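Orotidine 5'-phosphate decarboxylase (Sulfolobus solfataricus, PDB 4DBD) probably catalyses the decarboxylation of orotidine 5'-monophosphate to uridine 5'-monophosphate, the final step of de novo UMP synthesis, and forms a TIM-barrel homodimer. Local coordinates at residues K128-I131 / R132-P136. Sequence-based numbering, arbitrary orientation.
Sequences KNVI and REISP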
# COMPACT_ATOMS: atom_id res chain seq x y z
N LYS A 128 8.02 -15.16 7.91
CA LYS A 128 8.80 -15.25 9.14
C LYS A 128 10.28 -14.97 8.90
O LYS A 128 10.92 -14.27 9.69
CB LYS A 128 8.59 -16.60 9.84
CG LYS A 128 7.21 -16.71 10.46
CD LYS A 128 7.01 -18.02 11.22
CE LYS A 128 5.61 -18.09 11.80
NZ LYS A 128 5.45 -19.23 12.76
N ASN A 129 10.82 -15.52 7.82
CA ASN A 129 12.21 -15.23 7.46
C ASN A 129 12.46 -13.76 7.17
O ASN A 129 13.47 -13.20 7.59
CB ASN A 129 12.63 -16.08 6.26
CG ASN A 129 12.84 -17.52 6.63
OD1 ASN A 129 12.96 -17.84 7.81
ND2 ASN A 129 12.87 -18.39 5.63
N VAL A 130 11.56 -13.14 6.42
CA VAL A 130 11.66 -11.70 6.20
C VAL A 130 11.69 -10.97 7.54
O VAL A 130 12.51 -10.07 7.76
CB VAL A 130 10.51 -11.19 5.32
CG1 VAL A 130 10.52 -9.69 5.28
CG2 VAL A 130 10.63 -11.77 3.92
N ILE A 131 10.79 -11.35 8.44
CA ILE A 131 10.73 -10.68 9.74
C ILE A 131 12.02 -10.89 10.52
O ILE A 131 12.53 -9.97 11.16
CB ILE A 131 9.49 -11.14 10.56
CG1 ILE A 131 8.22 -10.64 9.87
CG2 ILE A 131 9.57 -10.62 11.98
CD1 ILE A 131 6.93 -11.31 10.37
N ARG A 132 12.55 -12.10 10.47
CA ARG A 132 13.83 -12.39 11.13
C ARG A 132 15.01 -11.56 10.60
O ARG A 132 15.83 -11.08 11.38
CB ARG A 132 14.15 -13.88 11.05
CG ARG A 132 13.21 -14.72 11.87
CD ARG A 132 13.33 -16.18 11.48
NE ARG A 132 12.44 -17.02 12.27
CZ ARG A 132 11.71 -18.01 11.77
NH1 ARG A 132 11.76 -18.30 10.48
NH2 ARG A 132 10.92 -18.71 12.57
N GLU A 133 15.09 -11.38 9.29
CA GLU A 133 16.17 -10.57 8.70
C GLU A 133 16.05 -9.10 9.08
O GLU A 133 17.05 -8.45 9.41
CB GLU A 133 16.19 -10.70 7.18
CG GLU A 133 16.75 -12.00 6.66
CD GLU A 133 16.80 -12.03 5.15
OE1 GLU A 133 16.66 -10.96 4.52
OE2 GLU A 133 16.96 -13.14 4.57
N ILE A 134 14.84 -8.57 9.03
CA ILE A 134 14.60 -7.14 9.22
C ILE A 134 14.59 -6.74 10.69
O ILE A 134 15.08 -5.67 11.05
CB ILE A 134 13.27 -6.71 8.55
CG1 ILE A 134 13.40 -6.81 7.03
CG2 ILE A 134 12.88 -5.28 8.96
CD1 ILE A 134 14.28 -5.73 6.40
N SER A 135 14.06 -7.61 11.54
CA SER A 135 14.00 -7.35 12.97
C SER A 135 13.27 -6.04 13.28
O SER A 135 13.85 -5.12 13.87
CB SER A 135 15.41 -7.35 13.58
OG SER A 135 15.36 -7.13 14.98
N PRO A 136 11.99 -5.96 12.89
CA PRO A 136 11.15 -4.79 13.13
C PRO A 136 10.86 -4.60 14.62
O PRO A 136 11.10 -5.51 15.40
CB PRO A 136 9.85 -5.12 12.37
CG PRO A 136 9.82 -6.66 12.36
CD PRO A 136 11.26 -7.06 12.22
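R132 reaches back along the helix to K128 and N129, about one turn earlier, on the last turns of helix 124-134, which links strands 107-113 and 138-141 in a beta-alpha-beta unit of the TIM barrel. Four successive i to i+4 backbone bonds satisfy the carbonyls of K128, N129, V130 and I131, with donors R132 N, E133 N, I134 N and S135 N. The last, S135 N to I131 O at 2.8 Å, closes the helix: S135 already has positive phi (56°), and the P136 ring nitrogen that follows has no hydrogen to continue the series. Among the side chains, R132 NH1 donates to N129 OD1 at 3.0 Å. The acceptor lies in the guanidinium plane, yet the bond is bent (N-H...O 137°), and the amide plane is turned 50° from the guanidinium. K128 CB sits over one guanidinium face, near its rim, 3.7 Å from R132 NH1. The extended K128 chain carries its ammonium onward to a salt bridge with D155 and a cation-pi contact with Y152. K128 NZ and R132 NH2, of like charge, stand 5.5 Å apart. E133 OE1 is likewise satisfied beyond the turn, by K91 of helix 90-103. On the buried side I131 reaches L110 and A112 of strand 107-113. Its CG2, anti to the backbone N, meets the proline ring crosswise, 3.9 Å from P136 CD, and that same CD lies 3.3 Å from I131 O.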